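Local coordinates for protein DNA-(apurinic or apyrimidinic site) endonuclease 2 (Xenopus laevis, PDB 6WCD) that acts as a weak AP endonuclease in base excision repair and as a 3'-to-5' DNA exonuclease, represented here by its catalytic domain, at residues 53-58 and 70-75; 76-81 and 122-127. All blocks are in the same frame, centred on the assembly; numbering follows the deposited sequence. Where two conformers were deposited one is given.

How the interactions relate
Both contacts are largely buried, and they follow one another along the chain, but they belong to different sheets. Interaction 1 pairs strands 53-57 and 68-72 as a regular hairpin at the edge of the six-stranded sheet; interaction 2 brings the loop and strand start at 76-81 against strand 119-127 of the other sheet. The first relies on backbone bonds, aromatic rings and a tyrosine-asparagine hydrogen bond. The second, where the register is broken, uses polar side chains to complete what the backbone leaves undone. They meet where Tyr-55 packs on Ala-81 and Thr-122, and where Pro-78 lies against Asn-53 and Tyr-55, so side chains of the two contacts pack together between the sheets.

Interaction 1. Residues 53-58 and 70-75. With BU1 (1,4-butanediol), chain D.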
loop_
_atom_site.group_PDB
_atom_site.type_symbol
_atom_site.label_atom_id
_atom_site.label_comp_id
_atom_site.label_asym_id
_atom_site.label_seq_id
_atom_site.Cartn_x
_atom_site.Cartn_y
_atom_site.Cartn_z
ATOM N N ASN A 53 6.664 10.170 -11.313
ATOM C CA ASN A 53 5.369 10.824 -11.237
ATOM C C ASN A 53 4.638 10.194 -10.071
ATOM O O ASN A 53 4.645 8.961 -9.917
ATOM C CB ASN A 53 4.566 10.760 -12.545
ATOM C CG ASN A 53 4.412 9.381 -13.161
ATOM O OD1 ASN A 53 3.329 8.758 -13.074
ATOM N ND2 ASN A 53 5.451 8.895 -13.808
ATOM N N SER A 54 4.062 11.021 -9.203
ATOM C CA SER A 54 3.552 10.510 -7.940
ATOM C C SER A 54 2.109 10.878 -7.687
ATOM O O SER A 54 1.595 11.861 -8.202
ATOM C CB SER A 54 4.400 10.991 -6.775
ATOM O OG SER A 54 4.277 12.424 -6.591
ATOM N N TYR A 55 1.500 10.070 -6.820
ATOM C CA TYR A 55 0.060 10.060 -6.518
ATOM C C TYR A 55 -0.093 9.897 -5.021
ATOM O O TYR A 55 0.244 8.858 -4.472
ATOM C CB TYR A 55 -0.650 8.931 -7.292
ATOM C CG TYR A 55 -0.300 9.014 -8.764
ATOM C CD1 TYR A 55 -1.060 9.808 -9.631
ATOM C CD2 TYR A 55 0.882 8.437 -9.253
ATOM C CE1 TYR A 55 -0.677 10.028 -10.948
ATOM C CE2 TYR A 55 1.284 8.655 -10.551
ATOM C CZ TYR A 55 0.494 9.450 -11.396
ATOM O OH TYR A 55 0.867 9.715 -12.689
ATOM N N PHE A 56 -0.611 10.924 -4.377
ATOM C CA PHE A 56 -0.726 10.973 -2.915
ATOM C C PHE A 56 -2.186 10.921 -2.523
ATOM O O PHE A 56 -3.051 11.498 -3.213
ATOM C CB PHE A 56 -0.136 12.264 -2.325
ATOM C CG PHE A 56 1.347 12.243 -2.116
ATOM C CD1 PHE A 56 2.227 12.110 -3.133
ATOM C CD2 PHE A 56 1.840 12.407 -0.841
ATOM C CE1 PHE A 56 3.612 12.091 -2.910
ATOM C CE2 PHE A 56 3.182 12.398 -0.599
ATOM C CZ PHE A 56 4.090 12.284 -1.649
ATOM N N SER A 57 -2.445 10.352 -1.371
ATOM C CA SER A 57 -3.674 10.622 -0.640
ATOM C C SER A 57 -3.272 11.325 0.634
ATOM O O SER A 57 -2.461 10.827 1.396
ATOM C CB SER A 57 -4.443 9.342 -0.346
ATOM O OG SER A 57 -5.692 9.681 0.320
ATOM N N PHE A 58 -3.808 12.511 0.818
ATOM C CA PHE A 58 -3.531 13.351 1.968
ATOM C C PHE A 58 -4.641 13.255 3.002
ATOM O O PHE A 58 -5.825 13.360 2.656
ATOM C CB PHE A 58 -3.443 14.797 1.514
ATOM C CG PHE A 58 -2.451 15.061 0.450
ATOM C CD1 PHE A 58 -1.113 15.131 0.722
ATOM C CD2 PHE A 58 -2.872 15.342 -0.846
ATOM C CE1 PHE A 58 -0.179 15.431 -0.234
ATOM C CE2 PHE A 58 -1.956 15.617 -1.861
ATOM C CZ PHE A 58 -0.603 15.704 -1.552
ATOM N N THR A 70 2.150 6.791 -3.991
ATOM C CA THR A 70 2.718 5.881 -4.973
ATOM C C THR A 70 3.532 6.668 -5.966
ATOM O O THR A 70 3.028 7.636 -6.574
ATOM C CB THR A 70 1.606 5.097 -5.660
ATOM O OG1 THR A 70 0.982 4.283 -4.678
ATOM C CG2 THR A 70 2.131 4.224 -6.777
ATOM N N PHE A 71 4.800 6.296 -6.082
ATOM C CA PHE A 71 5.758 6.908 -6.983
ATOM C C PHE A 71 6.006 5.949 -8.137
ATOM O O PHE A 71 6.354 4.796 -7.922
ATOM C CB PHE A 71 7.081 7.207 -6.272
ATOM C CG PHE A 71 7.024 8.336 -5.319
ATOM C CD1 PHE A 71 6.597 8.146 -4.022
ATOM C CD2 PHE A 71 7.424 9.569 -5.730
ATOM C CE1 PHE A 71 6.553 9.305 -3.113
ATOM C CE2 PHE A 71 7.386 10.661 -4.894
ATOM C CZ PHE A 71 6.958 10.507 -3.609
ATOM N N CYS A 72 5.875 6.455 -9.349
ATOM C CA CYS A 72 6.050 5.667 -10.559
ATOM C C CYS A 72 7.187 6.220 -11.413
ATOM O O CYS A 72 7.286 7.422 -11.612
ATOM C CB CYS A 72 4.756 5.694 -11.384
ATOM S SG CYS A 72 3.358 5.063 -10.527
ATOM N N LYS A 73 8.056 5.342 -11.946
ATOM C CA LYS A 73 8.964 5.763 -12.979
ATOM C C LYS A 73 8.206 6.024 -14.287
ATOM O O LYS A 73 7.036 5.684 -14.428
ATOM C CB LYS A 73 10.059 4.714 -13.173
ATOM C CG LYS A 73 10.980 4.582 -11.978
ATOM C CD LYS A 73 12.207 3.723 -12.243
ATOM C CE LYS A 73 13.205 3.868 -11.095
ATOM N NZ LYS A 73 14.290 2.827 -11.175
ATOM N N SER A 74 8.880 6.658 -15.241
ATOM C CA SER A 74 8.270 6.918 -16.552
ATOM C C SER A 74 7.755 5.651 -17.197
ATOM O O SER A 74 6.748 5.692 -17.921
ATOM C CB SER A 74 9.291 7.617 -17.476
ATOM O OG SER A 74 10.404 6.789 -17.748
ATOM N N SER A 75 8.408 4.513 -16.930
ATOM C CA SER A 75 8.028 3.204 -17.474
ATOM C C SER A 75 6.650 2.746 -17.022
ATOM O O SER A 75 6.011 1.926 -17.729
ATOM C CB SER A 75 9.042 2.144 -16.996
ATOM O OG SER A 75 9.028 2.005 -15.583
HETATM C C1 BU1 D . 11.116 -0.781 -18.016
HETATM C C2 BU1 D . 10.551 -0.938 -16.598
HETATM C C3 BU1 D . 10.799 -2.334 -16.028
HETATM C C4 BU1 D . 9.641 -3.244 -16.409
HETATM O O5 BU1 D . 10.129 -1.035 -18.985
HETATM O O6 BU1 D . 9.919 -4.622 -16.274
#
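The methylene of Ser-54 lies over one face of the Phe-71 ring as a CH-pi contact, its CB 3.8 Å from the ring centroid. Serine suits this non-hydrogen-bonded pair, whose CA atoms are 4.3 Å apart: CB is small enough to lie close against the ring face, while OG bonds to Ala-47 O and Thr-322 OG1. The end of Phe-71 reaches on to Phe-56, CZ to CE1 3.8 Å, with the two ring planes 77° apart. On the other face of the sheet, Tyr-55 OH donates to Asn-53 OD1 over 2.7 Å, in the plane of the tyrosine ring. With CG between the backbone N and the carbonyl carbon (chi1 51°), the asparagine amide is carried to where its OD1 meets the tyrosine hydroxyl. Cys-72 fits beside this pair, its SG approaching Tyr-55 CE2 obliquely at 4.1 Å. The backbones are tied by reciprocal bonds within Asn-53–Cys-72 and Tyr-55–Thr-70, Asn-53 N to Cys-72 O measuring 2.8 Å. Beyond the strand, Ser-75 CB touches C2 of the bound butanediol at 3.5 Å. This is an antiparallel beta hairpin, with 53-57 as an outermost strand in one of the two sheets of the DNase I-like fold.

Interaction 2. Residues 76-81 and 122-127; sequences TTPQAA and TQHRIL
Residues 76-79 run in as a loop or turn, then 80-81 pair antiparallel with strand 119-127: Ala-80 with Gln-123 as a hydrogen-bonded pair, Gln-123 N donating to Ala-80 O over 2.9 Å, and Ala-81 with Thr-122 as a non-hydrogen-bonded pair. Just before this, Gln-79 N donates to Gln-123 O at 2.8 Å. The His-124 ring is gripped at both nitrogens. ND1 gives its hydrogen to Thr-76 O, 2.9 Å away and only 4° out of the ring plane, while NE2 shares a hydrogen bond with Thr-122 OG1 two residues back on the same strand. Histidine suits this place because it carries two ring nitrogens for two separate partners and still has a flat face for Pro-78 CB, 4.2 Å from the ring centroid. Gln-79 and Ala-80 both face Gln-123, which makes a classic beta bulge where the loop enters the strand. The Gln-79 side chain, bent at chi2 (72°), brings OE1 to accept a hydrogen bond from the backbone N of Arg-125, 2.9 Å away and well above the amide plane. NE2 of the same amide bonds to Ile-312 O, linking strand 310-312. A leucine here, lacking the amide, would probably leave the bulge less firmly tied, with Arg-125 N and Ile-312 O each short of a polar partner. The amide also packs against the methylenes of Arg-125, Gln-79 CD to Arg-125 CG 3.5 Å, the two side chains crossing at about a right angle, while the arginine NE forms a salt bridge with Glu-133 and NH2 bonds to Thr-135 OG1. Small Ala-81 packs its methyl on Thr-122 CG2 at 4.1 Å.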
loop_
_atom_site.group_PDB
_atom_site.type_symbol
_atom_site.label_atom_id
_atom_site.label_comp_id
_atom_site.label_asym_id
_atom_site.label_seq_id
_atom_site.Cartn_x
_atom_site.Cartn_y
_atom_site.Cartn_z
ATOM N N THR A 76 6.148 3.248 -15.897
ATOM C CA THR A 76 4.927 2.749 -15.303
ATOM C C THR A 76 3.874 3.809 -15.097
ATOM O O THR A 76 2.986 3.615 -14.273
ATOM C CB THR A 76 5.194 2.077 -13.953
ATOM O OG1 THR A 76 5.953 2.974 -13.139
ATOM C CG2 THR A 76 5.934 0.844 -14.155
ATOM N N THR A 77 3.976 4.939 -15.798
ATOM C CA THR A 77 2.976 5.984 -15.645
ATOM C C THR A 77 1.595 5.359 -15.756
ATOM O O THR A 77 1.299 4.719 -16.765
ATOM C CB THR A 77 3.177 7.040 -16.721
ATOM O OG1 THR A 77 4.524 7.580 -16.619
ATOM C CG2 THR A 77 2.209 8.188 -16.570
ATOM N N PRO A 78 0.721 5.551 -14.781
ATOM C CA PRO A 78 -0.569 4.882 -14.770
ATOM C C PRO A 78 -1.575 5.493 -15.721
ATOM O O PRO A 78 -1.602 6.709 -15.966
ATOM C CB PRO A 78 -1.028 5.007 -13.311
ATOM C CG PRO A 78 -0.356 6.217 -12.812
ATOM C CD PRO A 78 0.973 6.254 -13.487
ATOM N N GLN A 79 -2.453 4.629 -16.229
ATOM C CA GLN A 79 -3.556 5.092 -17.050
ATOM C C GLN A 79 -4.642 5.744 -16.224
ATOM O O GLN A 79 -5.403 6.572 -16.750
ATOM C CB GLN A 79 -4.129 3.919 -17.865
ATOM C CG GLN A 79 -3.289 3.501 -19.097
ATOM C CD GLN A 79 -1.974 2.786 -18.808
ATOM O OE1 GLN A 79 -1.755 2.250 -17.726
ATOM N NE2 GLN A 79 -1.095 2.747 -19.815
ATOM N N ALA A 80 -4.734 5.413 -14.942
ATOM C CA ALA A 80 -5.754 5.940 -14.071
ATOM C C ALA A 80 -5.215 5.937 -12.650
ATOM O O ALA A 80 -4.336 5.160 -12.296
ATOM C CB ALA A 80 -7.042 5.124 -14.143
ATOM N N ALA A 81 -5.780 6.799 -11.816
ATOM C CA ALA A 81 -5.360 6.883 -10.424
ATOM C C ALA A 81 -6.469 7.532 -9.609
ATOM O O ALA A 81 -7.160 8.430 -10.093
ATOM C CB ALA A 81 -4.062 7.691 -10.249
ATOM N N THR A 122 -3.549 3.032 -8.212
ATOM C CA THR A 122 -3.010 3.369 -9.531
ATOM C C THR A 122 -3.249 2.168 -10.441
ATOM O O THR A 122 -3.192 1.025 -9.988
ATOM C CB THR A 122 -1.522 3.760 -9.474
ATOM O OG1 THR A 122 -0.731 2.761 -8.851
ATOM C CG2 THR A 122 -1.259 5.086 -8.735
ATOM N N GLN A 123 -3.578 2.438 -11.699
ATOM C CA GLN A 123 -3.885 1.371 -12.634
ATOM C C GLN A 123 -2.926 1.459 -13.802
ATOM O O GLN A 123 -2.770 2.517 -14.402
ATOM C CB GLN A 123 -5.343 1.485 -13.072
ATOM C CG GLN A 123 -5.864 0.354 -13.858
ATOM C CD GLN A 123 -7.374 0.460 -13.968
ATOM O OE1 GLN A 123 -7.883 1.157 -14.847
ATOM N NE2 GLN A 123 -8.090 -0.193 -13.060
ATOM N N HIS A 124 -2.310 0.315 -14.124
ATOM C CA HIS A 124 -1.181 0.209 -15.032
ATOM C C HIS A 124 -1.510 -0.839 -16.083
ATOM O O HIS A 124 -1.923 -1.951 -15.748
ATOM C CB HIS A 124 0.071 -0.230 -14.253
ATOM C CG HIS A 124 0.365 0.621 -13.052
ATOM N ND1 HIS A 124 1.230 1.687 -13.083
ATOM C CD2 HIS A 124 -0.154 0.594 -11.800
ATOM C CE1 HIS A 124 1.228 2.280 -11.896
ATOM N NE2 HIS A 124 0.411 1.638 -11.100
ATOM N N ARG A 125 -1.228 -0.564 -17.336
ATOM C CA ARG A 125 -1.330 -1.643 -18.316
ATOM C C ARG A 125 -0.029 -2.443 -18.296
ATOM O O ARG A 125 1.064 -1.881 -18.142
ATOM C CB ARG A 125 -1.579 -1.079 -19.694
ATOM C CG ARG A 125 -2.954 -0.431 -19.837
ATOM C CD ARG A 125 -4.121 -1.467 -19.768
ATOM N NE ARG A 125 -4.519 -1.928 -21.105
ATOM C CZ ARG A 125 -5.413 -2.885 -21.363
ATOM N NH1 ARG A 125 -5.699 -3.196 -22.619
ATOM N NH2 ARG A 125 -6.020 -3.545 -20.392
ATOM N N ILE A 126 -0.156 -3.757 -18.453
ATOM C CA ILE A 126 1.003 -4.649 -18.401
ATOM C C ILE A 126 0.836 -5.653 -19.534
ATOM O O ILE A 126 -0.268 -5.931 -20.011
ATOM C CB ILE A 126 1.180 -5.388 -17.050
ATOM C CG1 ILE A 126 -0.059 -6.248 -16.717
ATOM C CG2 ILE A 126 1.559 -4.418 -15.948
ATOM C CD1 ILE A 126 0.171 -7.259 -15.605
ATOM N N LEU A 127 1.970 -6.218 -19.992
ATOM C CA LEU A 127 1.972 -7.337 -20.915
ATOM C C LEU A 127 2.263 -8.609 -20.135
ATOM O O LEU A 127 3.260 -8.679 -19.421
ATOM C CB LEU A 127 3.000 -7.122 -22.017
ATOM C CG LEU A 127 2.718 -5.905 -22.906
ATOM C CD1 LEU A 127 3.945 -5.622 -23.771
ATOM C CD2 LEU A 127 1.509 -6.163 -23.766
HETATM O O HOH W 1 1.579 1.861 -16.532
#